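Local coordinates for putative L-alanine-DL-glutamate epimerase (Burkholderia xenovorans, PDB 3GO2), which probably catalyses the racemisation or epimerisation of a small substrate and binds magnesium ions, at residues T47-Q52 and G82-G87; R116-V121 and N364-I369; F167-G172 and L196-A201; K231-L236 and N259-P264; L324-N329 and H358-Q363. All coordinates share one frame; numbering follows the deposited sequence.

Contact 1 (T47-Q52 and G82-G87)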
# COMPACT_ATOMS: atom_id res chain seq x y z
N THR A 47 23.91 -27.50 -21.05
CA THR A 47 25.16 -27.79 -21.74
C THR A 47 25.32 -26.92 -22.98
O THR A 47 26.41 -26.40 -23.26
CB THR A 47 25.28 -29.28 -22.12
OG1 THR A 47 25.13 -30.11 -20.94
CG2 THR A 47 26.62 -29.56 -22.82
N ALA A 48 24.24 -26.72 -23.74
CA ALA A 48 24.32 -25.92 -24.95
C ALA A 48 24.65 -24.47 -24.67
O ALA A 48 25.40 -23.83 -25.40
CB ALA A 48 23.02 -26.03 -25.74
N VAL A 49 24.06 -23.93 -23.60
CA VAL A 49 24.38 -22.59 -23.13
C VAL A 49 25.86 -22.45 -22.79
O VAL A 49 26.54 -21.51 -23.22
CB VAL A 49 23.51 -22.19 -21.88
CG1 VAL A 49 23.95 -20.84 -21.34
CG2 VAL A 49 22.01 -22.21 -22.25
N ILE A 50 26.35 -23.38 -21.99
CA ILE A 50 27.75 -23.35 -21.55
C ILE A 50 28.69 -23.43 -22.74
O ILE A 50 29.68 -22.70 -22.82
CB ILE A 50 28.04 -24.51 -20.59
CG1 ILE A 50 27.29 -24.28 -19.28
CG2 ILE A 50 29.56 -24.64 -20.31
CD1 ILE A 50 27.16 -25.55 -18.42
N GLU A 51 28.38 -24.30 -23.68
CA GLU A 51 29.23 -24.41 -24.87
C GLU A 51 29.35 -23.11 -25.65
O GLU A 51 30.43 -22.79 -26.15
CB GLU A 51 28.74 -25.56 -25.78
CG GLU A 51 29.06 -26.95 -25.22
CD GLU A 51 30.58 -27.28 -25.17
OE1 GLU A 51 31.35 -26.73 -25.97
OE2 GLU A 51 31.01 -28.11 -24.34
N GLN A 52 28.26 -22.36 -25.76
CA GLN A 52 28.29 -21.04 -26.44
C GLN A 52 29.02 -20.00 -25.61
O GLN A 52 29.89 -19.28 -26.10
CB GLN A 52 26.87 -20.54 -26.70
CG GLN A 52 26.21 -21.29 -27.78
CD GLN A 52 26.91 -21.04 -29.10
OE1 GLN A 52 26.84 -19.94 -29.62
NE2 GLN A 52 27.63 -22.04 -29.59
N GLY A 82 16.55 -19.11 -15.55
CA GLY A 82 16.42 -20.49 -16.01
C GLY A 82 17.71 -21.10 -16.52
O GLY A 82 18.77 -20.98 -15.92
N VAL A 83 17.62 -21.78 -17.65
CA VAL A 83 18.74 -22.57 -18.15
C VAL A 83 19.92 -21.70 -18.61
O VAL A 83 21.06 -22.10 -18.45
CB VAL A 83 18.33 -23.59 -19.22
CG1 VAL A 83 17.43 -24.69 -18.63
CG2 VAL A 83 17.66 -22.97 -20.32
N VAL A 84 19.65 -20.50 -19.13
CA VAL A 84 20.72 -19.57 -19.46
C VAL A 84 21.49 -19.22 -18.19
O VAL A 84 22.71 -19.29 -18.16
CB VAL A 84 20.17 -18.29 -20.10
CG1 VAL A 84 21.17 -17.11 -19.98
CG2 VAL A 84 19.75 -18.56 -21.54
N SER A 85 20.76 -18.85 -17.14
CA SER A 85 21.43 -18.48 -15.91
C SER A 85 22.14 -19.68 -15.25
O SER A 85 23.20 -19.51 -14.62
CB SER A 85 20.47 -17.80 -14.94
OG SER A 85 20.16 -16.49 -15.40
N GLU A 86 21.60 -20.89 -15.42
CA GLU A 86 22.29 -22.09 -14.93
C GLU A 86 23.62 -22.29 -15.65
O GLU A 86 24.62 -22.66 -15.05
CB GLU A 86 21.46 -23.36 -15.11
CG GLU A 86 20.24 -23.43 -14.24
CD GLU A 86 19.50 -24.71 -14.41
OE1 GLU A 86 20.13 -25.80 -14.36
OE2 GLU A 86 18.25 -24.66 -14.63
N GLY A 87 23.68 -21.99 -16.95
CA GLY A 87 24.94 -22.13 -17.67
C GLY A 87 25.96 -21.14 -17.17
O GLY A 87 27.14 -21.47 -16.98
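Val49 lays its two methyl groups over the backbone of the first turn of helix 82-103. Val49 CG1 rests 3.7 Å from Val84 O and Val49 CG2 3.9 Å from Val83 O, so an apolar fork meets carbonyl oxygens and CA of Val84 more than it meets side chains. Its CG1 is swung opposite the backbone N (chi1 175°), which carries that branch on toward Gly87, with Val49 CG1 4.0 Å from Gly87 CA. Val84 itself points away, and its side chain comes no nearer to that of Val49 than 4.4 Å, from Val84 CG2 to Val49 CG2. One residue on, Ile50 reaches the same glycine with its longer branch: Ile50 CG1 is 3.6 Å from Gly87 CA, and CD1 extends past it. Because Gly87 has no side chain, the two branches settle directly on the helix backbone, and the axes of the short segments approach to 8.2 Å at a crossing angle of -51°. The contact is buried packing between two helices of the N-terminal domain. Val83 and Val84 also pack on Val83 of a second subunit, while Ile50 leans on Phe37 of strand 32-37 and Thr10 of strand 5-14.

Contact 2 (R116-V121 and N364-I369)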
# COMPACT_ATOMS: atom_id res chain seq x y z
N ARG A 116 32.89 -20.68 10.07
CA ARG A 116 32.71 -21.94 10.81
C ARG A 116 33.48 -23.05 10.08
O ARG A 116 33.73 -22.92 8.87
CB ARG A 116 31.22 -22.29 10.95
CG ARG A 116 30.49 -22.43 9.61
CD ARG A 116 28.99 -22.72 9.76
NE ARG A 116 28.26 -21.59 10.31
CZ ARG A 116 27.78 -20.57 9.59
NH1 ARG A 116 28.01 -20.51 8.28
NH2 ARG A 116 27.11 -19.60 10.20
N ASP A 117 33.81 -24.11 10.84
CA ASP A 117 34.63 -25.25 10.40
C ASP A 117 33.81 -26.45 10.00
O ASP A 117 34.32 -27.36 9.35
CB ASP A 117 35.55 -25.74 11.57
CG ASP A 117 36.62 -24.75 11.92
OD1 ASP A 117 36.81 -23.74 11.19
OD2 ASP A 117 37.30 -24.99 12.94
N ARG A 118 32.58 -26.49 10.47
CA ARG A 118 31.68 -27.61 10.26
C ARG A 118 30.29 -27.06 10.02
O ARG A 118 29.95 -25.99 10.54
CB ARG A 118 31.68 -28.51 11.50
CG ARG A 118 33.07 -29.05 11.82
CD ARG A 118 33.01 -30.23 12.73
NE ARG A 118 34.35 -30.76 12.94
CZ ARG A 118 34.62 -31.90 13.55
NH1 ARG A 118 33.62 -32.65 14.01
NH2 ARG A 118 35.88 -32.31 13.69
N VAL A 119 29.48 -27.80 9.27
CA VAL A 119 28.17 -27.32 8.85
C VAL A 119 27.10 -28.35 9.21
O VAL A 119 27.17 -29.48 8.75
CB VAL A 119 28.16 -27.10 7.30
CG1 VAL A 119 26.78 -26.69 6.82
CG2 VAL A 119 29.21 -26.05 6.89
N PRO A 120 26.10 -27.97 10.02
CA PRO A 120 25.04 -28.96 10.25
C PRO A 120 24.29 -29.23 8.96
O PRO A 120 24.03 -28.31 8.17
CB PRO A 120 24.13 -28.28 11.28
CG PRO A 120 24.98 -27.23 11.89
CD PRO A 120 25.88 -26.74 10.79
N VAL A 121 23.98 -30.50 8.76
CA VAL A 121 23.23 -30.93 7.60
C VAL A 121 21.91 -31.57 7.96
O VAL A 121 21.62 -31.88 9.13
CB VAL A 121 24.04 -31.88 6.67
CG1 VAL A 121 25.28 -31.18 6.16
CG2 VAL A 121 24.38 -33.20 7.36
N ASN A 364 29.09 -36.62 13.52
CA ASN A 364 28.06 -36.18 14.46
C ASN A 364 27.05 -35.25 13.80
O ASN A 364 26.70 -34.21 14.35
CB ASN A 364 28.70 -35.47 15.66
CG ASN A 364 27.70 -35.21 16.80
OD1 ASN A 364 26.69 -35.89 16.94
ND2 ASN A 364 28.00 -34.21 17.64
N GLY A 365 26.63 -35.62 12.60
CA GLY A 365 25.60 -34.90 11.89
C GLY A 365 26.04 -33.63 11.22
O GLY A 365 25.18 -32.83 10.83
N GLU A 366 27.35 -33.41 11.10
CA GLU A 366 27.85 -32.17 10.49
C GLU A 366 28.82 -32.50 9.38
O GLU A 366 29.51 -33.51 9.43
CB GLU A 366 28.58 -31.30 11.50
CG GLU A 366 27.73 -30.89 12.70
CD GLU A 366 28.44 -29.88 13.57
OE1 GLU A 366 29.60 -30.14 13.94
OE2 GLU A 366 27.84 -28.84 13.88
N LEU A 367 28.85 -31.64 8.36
CA LEU A 367 29.82 -31.77 7.29
C LEU A 367 31.10 -31.03 7.67
O LEU A 367 31.05 -29.88 8.12
CB LEU A 367 29.27 -31.17 5.99
CG LEU A 367 30.18 -31.04 4.76
CD1 LEU A 367 30.66 -32.40 4.22
CD2 LEU A 367 29.42 -30.27 3.64
N ILE A 368 32.24 -31.69 7.49
CA ILE A 368 33.54 -31.08 7.76
C ILE A 368 33.92 -30.29 6.52
O ILE A 368 33.84 -30.81 5.41
CB ILE A 368 34.61 -32.16 8.00
CG1 ILE A 368 34.25 -33.02 9.20
CG2 ILE A 368 36.01 -31.53 8.12
CD1 ILE A 368 34.12 -32.29 10.43
N ILE A 369 34.29 -29.03 6.69
CA ILE A 369 34.67 -28.18 5.56
C ILE A 369 36.14 -28.43 5.25
O ILE A 369 36.98 -28.24 6.13
CB ILE A 369 34.47 -26.70 5.90
CG1 ILE A 369 33.02 -26.46 6.30
CG2 ILE A 369 34.89 -25.77 4.69
CD1 ILE A 369 32.01 -27.03 5.37
O HOH W 1 30.72 -32.36 14.26
O HOH W 2 22.57 -33.79 10.69
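An antiparallel strand pair joins strand 118-123, which runs parallel to strand 342-344 on its other side, to strand 366-368 from near the C-terminus, in a mixed sheet at the seam of the modified (β/α)7β barrel of this family. Val119 and Leu367 form the hydrogen-bonded pair: Val119 N to Leu367 O and Leu367 N to Val119 O are both 2.8 Å. Arg118–Ile368 and Pro120–Glu366 are the non-hydrogen-bonded pairs on either side of it. Beyond them Ile369 N binds Asp117 O at 3.1 Å, whereas the bond from Val121 N to Gly365 O is weak. Val119 and Leu367 turn to the face covered by Ala333, Ala330 and Thr326 of helix 323-335; Ile369 CD1 is modelled 3.3 Å from Val119 CG2, so close that its exact position is doubtful. On the other face, the extended Arg118 chain lies beside Ile368, whose CD1 is placed over one side of the guanidinium too closely for its modelled position to be trusted. Glu366 crosses Arg118 at about a right angle, with Glu366 OE1 3.6 Å from Arg118 CB. Their charged groups do not touch; a water in the guanidinium plane accepts from Arg118 NH1 and donates to Glu366 OE1. At the far end another water bridges the backbone, donating to Val121 O at 2.6 Å and to Gly365 O at 2.8 Å.

Contact 3 (F167-G172 and L196-A201)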
# COMPACT_ATOMS: atom_id res chain seq x y z
N PHE A 167 4.17 -39.15 -0.33
CA PHE A 167 4.03 -40.54 -0.71
C PHE A 167 2.66 -41.11 -0.42
O PHE A 167 2.07 -40.84 0.63
CB PHE A 167 5.10 -41.40 -0.01
CG PHE A 167 6.45 -41.14 -0.52
CD1 PHE A 167 6.87 -41.72 -1.71
CD2 PHE A 167 7.29 -40.24 0.11
CE1 PHE A 167 8.11 -41.43 -2.22
CE2 PHE A 167 8.53 -39.96 -0.42
CZ PHE A 167 8.92 -40.56 -1.58
N ILE A 168 2.21 -41.90 -1.39
CA ILE A 168 0.94 -42.61 -1.33
C ILE A 168 1.20 -44.08 -1.01
O ILE A 168 1.83 -44.81 -1.81
CB ILE A 168 0.19 -42.53 -2.66
CG1 ILE A 168 0.08 -41.08 -3.15
CG2 ILE A 168 -1.20 -43.26 -2.53
CD1 ILE A 168 -0.58 -40.12 -2.17
N HIS A 169 0.70 -44.50 0.14
CA HIS A 169 0.96 -45.82 0.73
C HIS A 169 -0.23 -46.78 0.60
O HIS A 169 -0.04 -48.00 0.59
CB HIS A 169 1.29 -45.69 2.22
CG HIS A 169 2.67 -45.19 2.50
ND1 HIS A 169 3.76 -46.03 2.64
CD2 HIS A 169 3.15 -43.93 2.67
CE1 HIS A 169 4.84 -45.31 2.89
NE2 HIS A 169 4.50 -44.03 2.90
N ASP A 170 -1.44 -46.26 0.49
CA ASP A 170 -2.64 -47.10 0.63
C ASP A 170 -3.42 -47.29 -0.66
O ASP A 170 -4.62 -47.63 -0.63
CB ASP A 170 -3.55 -46.56 1.75
CG ASP A 170 -4.23 -45.25 1.38
OD1 ASP A 170 -4.01 -44.73 0.26
OD2 ASP A 170 -4.99 -44.76 2.24
N ASP A 171 -2.75 -47.11 -1.80
CA ASP A 171 -3.37 -47.31 -3.09
C ASP A 171 -2.39 -48.03 -4.00
O ASP A 171 -1.87 -47.48 -4.96
CB ASP A 171 -3.81 -45.98 -3.71
CG ASP A 171 -4.53 -46.17 -5.03
OD1 ASP A 171 -5.33 -47.13 -5.12
OD2 ASP A 171 -4.28 -45.39 -5.97
N GLY A 172 -2.13 -49.29 -3.67
CA GLY A 172 -1.21 -50.11 -4.44
C GLY A 172 0.21 -49.97 -3.92
O GLY A 172 0.41 -49.55 -2.78
N LEU A 196 -3.96 -36.23 1.90
CA LEU A 196 -3.80 -35.82 3.28
C LEU A 196 -3.57 -37.01 4.22
O LEU A 196 -2.66 -36.98 5.04
CB LEU A 196 -4.99 -34.98 3.74
CG LEU A 196 -5.19 -33.64 3.01
CD1 LEU A 196 -6.51 -33.04 3.44
CD2 LEU A 196 -4.04 -32.69 3.32
N ARG A 197 -4.37 -38.07 4.08
CA ARG A 197 -4.20 -39.21 5.00
C ARG A 197 -2.88 -39.96 4.76
O ARG A 197 -2.29 -40.50 5.70
CB ARG A 197 -5.38 -40.17 4.89
CG ARG A 197 -5.47 -40.93 3.66
CD ARG A 197 -6.64 -41.93 3.73
NE ARG A 197 -6.67 -42.67 2.48
CZ ARG A 197 -7.54 -42.50 1.49
NH1 ARG A 197 -8.55 -41.65 1.59
NH2 ARG A 197 -7.40 -43.25 0.41
N ASN A 198 -2.41 -39.97 3.52
CA ASN A 198 -1.13 -40.62 3.22
C ASN A 198 0.07 -39.80 3.72
O ASN A 198 1.01 -40.36 4.27
CB ASN A 198 -1.03 -40.92 1.74
CG ASN A 198 -1.75 -42.18 1.40
OD1 ASN A 198 -1.26 -43.29 1.71
ND2 ASN A 198 -2.97 -42.05 0.85
N LEU A 199 0.01 -38.47 3.57
CA LEU A 199 0.99 -37.59 4.23
C LEU A 199 1.05 -37.85 5.72
O LEU A 199 2.14 -37.98 6.29
CB LEU A 199 0.64 -36.11 4.06
CG LEU A 199 1.22 -35.41 2.86
CD1 LEU A 199 0.54 -34.04 2.65
CD2 LEU A 199 2.77 -35.32 3.03
N ARG A 200 -0.10 -37.88 6.37
CA ARG A 200 -0.14 -38.15 7.80
C ARG A 200 0.47 -39.53 8.15
O ARG A 200 1.31 -39.63 9.06
CB ARG A 200 -1.56 -38.07 8.33
CG ARG A 200 -1.63 -38.50 9.77
CD ARG A 200 -3.02 -38.45 10.34
NE ARG A 200 -3.50 -37.09 10.59
CZ ARG A 200 -2.94 -36.19 11.40
NH1 ARG A 200 -1.82 -36.45 12.08
NH2 ARG A 200 -3.52 -35.01 11.53
N ALA A 201 0.03 -40.58 7.46
CA ALA A 201 0.52 -41.94 7.75
C ALA A 201 2.05 -42.02 7.60
O ALA A 201 2.74 -42.57 8.47
CB ALA A 201 -0.17 -42.99 6.86
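Asp170 and Arg197 form a salt bridge: Asp170 OD2 lies nearly in the guanidinium plane and receives Arg197 NE on its syn lone pair at 2.7 Å and 170°; Arg197 NH2 adds a weak bond to the same oxygen. The other carboxylate oxygen takes a bond from Asn198 ND2 (2.9 Å to Asp170 OD1). Asp170 OD1 lies in the amide plane of Asn198, whereas Asn198 ND2 comes in from above the carboxylate plane. With Asp170 CG between its backbone N and carbonyl carbon (chi1 71°), the carboxylate meets both partners. Asn198 ND2 is also bonded to Lys194 O, which helps fix the rotation of the amide. Turned this way, Asn198 OD1 accepts from His169 N at 2.8 Å, well above the carbonyl plane, and more weakly from Asp170 N. One asparagine thus binds both backbone and side chain of the loop leaving the strand. Asn198 CB packs 3.3 Å from Phe167 O, a buried oxygen with no partner in the model, and Ile168 CD1 touches the same CB. His169 NE2 bonds to His202. The arrangement joins the C-terminal end of barrel strand 161-168 to the following helix 193-210, a β-α unit of the TIM-like barrel whose strand carries the ligand-binding Lys163 and Asn165.

Contact 4 (K231-L236 and N259-P264)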
# COMPACT_ATOMS: atom_id res chain seq x y z
N LYS A 231 -4.60 -26.66 3.01
CA LYS A 231 -5.24 -27.89 3.46
C LYS A 231 -4.20 -28.82 4.13
O LYS A 231 -4.48 -29.45 5.17
CB LYS A 231 -5.94 -28.60 2.30
CG LYS A 231 -7.20 -27.86 1.88
CD LYS A 231 -7.74 -28.32 0.54
CE LYS A 231 -8.24 -29.73 0.55
NZ LYS A 231 -9.65 -29.85 0.96
N ILE A 232 -3.02 -28.88 3.54
CA ILE A 232 -1.94 -29.71 4.07
C ILE A 232 -1.48 -29.18 5.41
O ILE A 232 -1.37 -29.95 6.37
CB ILE A 232 -0.76 -29.83 3.09
CG1 ILE A 232 -1.18 -30.67 1.87
CG2 ILE A 232 0.49 -30.41 3.83
CD1 ILE A 232 -0.23 -30.55 0.65
N LEU A 233 -1.26 -27.87 5.50
CA LEU A 233 -0.84 -27.27 6.77
C LEU A 233 -1.87 -27.45 7.89
O LEU A 233 -1.50 -27.66 9.04
CB LEU A 233 -0.53 -25.78 6.58
CG LEU A 233 0.64 -25.49 5.64
CD1 LEU A 233 0.69 -23.98 5.38
CD2 LEU A 233 1.98 -25.99 6.20
N ARG A 234 -3.16 -27.37 7.56
CA ARG A 234 -4.22 -27.64 8.55
C ARG A 234 -4.23 -29.08 9.02
O ARG A 234 -4.40 -29.36 10.22
CB ARG A 234 -5.58 -27.30 7.98
CG ARG A 234 -5.81 -25.86 7.75
CD ARG A 234 -6.99 -25.64 6.82
NE ARG A 234 -7.03 -24.25 6.44
CZ ARG A 234 -7.52 -23.76 5.29
NH1 ARG A 234 -8.04 -24.56 4.36
NH2 ARG A 234 -7.45 -22.45 5.07
N GLU A 235 -4.12 -30.01 8.08
CA GLU A 235 -4.02 -31.42 8.43
C GLU A 235 -2.86 -31.69 9.40
O GLU A 235 -2.99 -32.47 10.36
CB GLU A 235 -3.84 -32.26 7.17
CG GLU A 235 -3.60 -33.76 7.43
CD GLU A 235 -4.82 -34.51 7.96
OE1 GLU A 235 -5.94 -34.22 7.51
OE2 GLU A 235 -4.65 -35.41 8.80
N LEU A 236 -1.73 -31.05 9.14
CA LEU A 236 -0.48 -31.31 9.87
C LEU A 236 -0.21 -30.27 10.92
O LEU A 236 0.94 -30.06 11.33
CB LEU A 236 0.68 -31.39 8.88
CG LEU A 236 0.54 -32.41 7.77
CD1 LEU A 236 1.73 -32.31 6.82
CD2 LEU A 236 0.36 -33.85 8.32
N ASN A 259 1.41 -16.94 6.12
CA ASN A 259 0.69 -16.20 7.15
C ASN A 259 -0.27 -17.08 7.92
O ASN A 259 -0.59 -16.77 9.08
CB ASN A 259 -0.06 -15.03 6.51
CG ASN A 259 -0.59 -14.06 7.52
OD1 ASN A 259 0.05 -13.80 8.55
ND2 ASN A 259 -1.76 -13.48 7.23
N HIS A 260 -0.73 -18.16 7.28
CA HIS A 260 -1.58 -19.16 7.91
C HIS A 260 -0.89 -20.46 8.30
O HIS A 260 -1.57 -21.46 8.60
CB HIS A 260 -2.76 -19.42 6.98
CG HIS A 260 -3.61 -18.21 6.80
ND1 HIS A 260 -3.32 -17.24 5.87
CD2 HIS A 260 -4.70 -17.78 7.47
CE1 HIS A 260 -4.21 -16.26 5.97
NE2 HIS A 260 -5.06 -16.57 6.93
N SER A 261 0.44 -20.45 8.36
CA SER A 261 1.18 -21.66 8.68
C SER A 261 1.64 -21.68 10.12
O SER A 261 2.20 -20.69 10.57
CB SER A 261 2.43 -21.75 7.80
OG SER A 261 3.15 -22.94 8.09
N PRO A 262 1.46 -22.82 10.82
CA PRO A 262 2.05 -22.97 12.16
C PRO A 262 3.44 -23.56 12.09
O PRO A 262 4.06 -23.80 13.11
CB PRO A 262 1.09 -23.95 12.84
CG PRO A 262 0.67 -24.84 11.76
CD PRO A 262 0.59 -23.96 10.50
N HIS A 263 3.93 -23.79 10.87
CA HIS A 263 5.27 -24.29 10.62
C HIS A 263 6.13 -23.29 9.86
O HIS A 263 5.62 -22.51 9.07
CB HIS A 263 5.21 -25.52 9.74
CG HIS A 263 4.29 -26.58 10.27
ND1 HIS A 263 4.46 -27.14 11.50
CD2 HIS A 263 3.20 -27.16 9.73
CE1 HIS A 263 3.51 -28.04 11.71
NE2 HIS A 263 2.73 -28.07 10.65
N PRO A 264 7.44 -23.35 10.05
CA PRO A 264 8.32 -22.52 9.22
C PRO A 264 8.17 -22.90 7.76
O PRO A 264 8.08 -24.09 7.44
CB PRO A 264 9.74 -22.85 9.75
CG PRO A 264 9.48 -23.42 11.15
CD PRO A 264 8.18 -24.13 11.07
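The last turns of helix 226-235 run past the loop between helix 251-259 and strand 265-267, two successive α-to-β passages of the TIM-like barrel, with Leu233 and Ser261 the closest residues at 6.3 Å between CA atoms. Leu233 points into the loop and divides its two methyls. Leu233 CD1 sits 3.7 Å from Ser261 CB, while Leu233 CD2 lies 3.9 Å from His263 CD2, in the plane of the imidazole and at its edge. The Leu233 and His263 side chains run antiparallel alongside one another, and Pro262 grazes Leu233 CB at the margin. Within the loop, Pro262 CG stands over one face of the His263 ring, and Ser261 OG donates to His263 O at 2.7 Å. Val244 of the intervening barrel strand 243-245 touches both Leu233 and His263. The loop also meets neighbouring subunits: His260 NE2 bonds to Asn259 O of another subunit. The polar link across the contact is made where the helix stops, at Leu236. With CG swung opposite its carbonyl carbon (chi1 -53°), His263 brings NE2 to 2.8 Å from Leu236 O; this oxygen lies in the ring plane, but the N-H...O angle is only 144° and His263 NE2 stands 49° out of the carbonyl plane.

Contact 5 (L324-N329 and H358-Q363)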
# COMPACT_ATOMS: atom_id res chain seq x y z
N LEU A 324 30.94 -33.17 -5.95
CA LEU A 324 31.47 -31.83 -6.25
C LEU A 324 30.45 -30.74 -5.87
O LEU A 324 30.83 -29.71 -5.31
CB LEU A 324 31.94 -31.71 -7.69
CG LEU A 324 32.45 -30.34 -8.13
CD1 LEU A 324 33.51 -29.79 -7.17
CD2 LEU A 324 33.02 -30.40 -9.55
N CYS A 325 29.18 -30.96 -6.16
CA CYS A 325 28.15 -30.01 -5.71
C CYS A 325 28.16 -29.86 -4.20
O CYS A 325 27.98 -28.75 -3.69
CB CYS A 325 26.77 -30.41 -6.18
SG CYS A 325 26.53 -30.17 -7.96
N THR A 326 28.36 -30.96 -3.47
CA THR A 326 28.41 -30.87 -2.01
C THR A 326 29.57 -30.01 -1.57
O THR A 326 29.43 -29.17 -0.65
CB THR A 326 28.51 -32.27 -1.36
OG1 THR A 326 27.32 -33.01 -1.66
CG2 THR A 326 28.65 -32.16 0.16
N MET A 327 30.73 -30.17 -2.22
CA MET A 327 31.91 -29.39 -1.84
C MET A 327 31.74 -27.91 -2.26
O MET A 327 32.15 -27.01 -1.54
CB MET A 327 33.18 -30.02 -2.39
CG MET A 327 33.45 -31.39 -1.86
SD MET A 327 33.55 -31.52 -0.03
CE MET A 327 34.90 -32.76 0.11
N ILE A 328 31.07 -27.66 -3.38
CA ILE A 328 30.78 -26.27 -3.77
C ILE A 328 29.96 -25.59 -2.68
O ILE A 328 30.30 -24.50 -2.18
CB ILE A 328 30.05 -26.25 -5.14
CG1 ILE A 328 31.02 -26.65 -6.23
CG2 ILE A 328 29.49 -24.85 -5.50
CD1 ILE A 328 30.36 -26.92 -7.59
N ASN A 329 28.89 -26.27 -2.30
CA ASN A 329 27.97 -25.79 -1.28
C ASN A 329 28.63 -25.69 0.09
O ASN A 329 28.31 -24.78 0.88
CB ASN A 329 26.73 -26.65 -1.25
CG ASN A 329 25.77 -26.32 -2.37
OD1 ASN A 329 25.40 -25.15 -2.55
ND2 ASN A 329 25.39 -27.32 -3.16
N HIS A 358 38.08 -36.73 -3.83
CA HIS A 358 37.74 -36.71 -2.40
C HIS A 358 36.25 -36.77 -2.15
O HIS A 358 35.45 -36.22 -2.92
CB HIS A 358 38.27 -35.43 -1.74
CG HIS A 358 39.74 -35.27 -1.86
ND1 HIS A 358 40.63 -35.95 -1.05
CD2 HIS A 358 40.50 -34.52 -2.71
CE1 HIS A 358 41.87 -35.62 -1.39
NE2 HIS A 358 41.82 -34.75 -2.38
N ALA A 359 35.87 -37.43 -1.06
CA ALA A 359 34.49 -37.55 -0.65
C ALA A 359 34.25 -36.67 0.57
O ALA A 359 35.12 -36.52 1.43
CB ALA A 359 34.18 -39.03 -0.29
N PRO A 360 33.04 -36.11 0.69
CA PRO A 360 32.71 -35.36 1.88
C PRO A 360 32.75 -36.22 3.13
O PRO A 360 32.43 -37.41 3.08
CB PRO A 360 31.26 -34.89 1.65
CG PRO A 360 30.84 -35.49 0.42
CD PRO A 360 31.93 -36.19 -0.27
N GLU A 361 33.15 -35.59 4.23
CA GLU A 361 33.27 -36.25 5.52
C GLU A 361 32.26 -35.68 6.49
O GLU A 361 32.20 -34.48 6.68
CB GLU A 361 34.68 -36.09 6.07
CG GLU A 361 35.76 -36.79 5.22
CD GLU A 361 37.20 -36.57 5.73
OE1 GLU A 361 37.39 -35.88 6.76
OE2 GLU A 361 38.13 -37.10 5.09
N TYR A 362 31.46 -36.57 7.10
CA TYR A 362 30.49 -36.17 8.11
C TYR A 362 30.90 -36.72 9.47
O TYR A 362 31.46 -37.82 9.54
CB TYR A 362 29.09 -36.67 7.76
CG TYR A 362 28.65 -36.22 6.39
CD1 TYR A 362 28.08 -34.95 6.22
CD2 TYR A 362 28.78 -37.03 5.30
CE1 TYR A 362 27.70 -34.51 4.96
CE2 TYR A 362 28.40 -36.60 4.02
CZ TYR A 362 27.83 -35.34 3.87
OH TYR A 362 27.47 -34.90 2.61
N GLN A 363 30.65 -35.95 10.50
CA GLN A 363 30.87 -36.38 11.88
C GLN A 363 29.80 -35.77 12.76
O GLN A 363 29.58 -34.56 12.72
CB GLN A 363 32.26 -35.93 12.33
CG GLN A 363 32.65 -36.32 13.76
CD GLN A 363 34.00 -35.73 14.18
OE1 GLN A 363 34.90 -35.53 13.35
NE2 GLN A 363 34.14 -35.40 15.47
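Segment 358-363 passes in extended form beside helix 323-335 and reaches strand 362-363 at its end; the nearest CA atoms, those of Met327 and Pro360, are 7.1 Å apart, so side chains make the contact. Pro360 points at the helix and is met by two of its residues. Thr326 sends its methyl, CG2, to 4.0 Å from Pro360 CG, the two side chains crossing at about a right angle. Met327 starts off to one side, but bends at chi2 (-56°) and again at chi3, and this curl brings Met327 CE against the backbone at the proline, 3.8 Å from Pro360 CA and 4.0 Å from Ala359 C. Tyr362 approaches Thr326 from the opposite direction and rests its OH 3.9 Å from Thr326 CG2. That methyl therefore lies against both the proline ring and the tyrosine hydroxyl. The polar ends find partners elsewhere: Thr326 OG1 bonds to Asn319 ND2, and Tyr362 OH to Thr344 OG1 of strand 342-344. Leu367 of strand 366-368 touches Thr326, Pro360 and Tyr362 and continues the apolar layer. A helix of the (β/α)7β barrel is thus covered by the extended segment leading into the short strands 362-363 and 366-368, which follow the last parallel strand, 342-344.

How the contacts relate
Contact 1 lies in the N-terminal domain and closes before the others open; its centre is about 31 Å from that of contact 2 and 24 Å from that of contact 5. Contacts 2 and 5 are adjacent, centres about 10 Å apart, and share a mixed sheet: strands 362-363 and 366-368 are neighbours in it, with a probable hydrogen bond from Ile368 N to Glu361 O. Contact 2 pairs residues far apart in sequence and spans contacts 3, 4 and 5. Contacts 3 and 4 sit about 18 Å apart on successive barrel helices, 193-210 and 226-235, linked by the Arg200–Glu235 salt bridge. Together they mark the capping domain, the barrel wall and its closing seam.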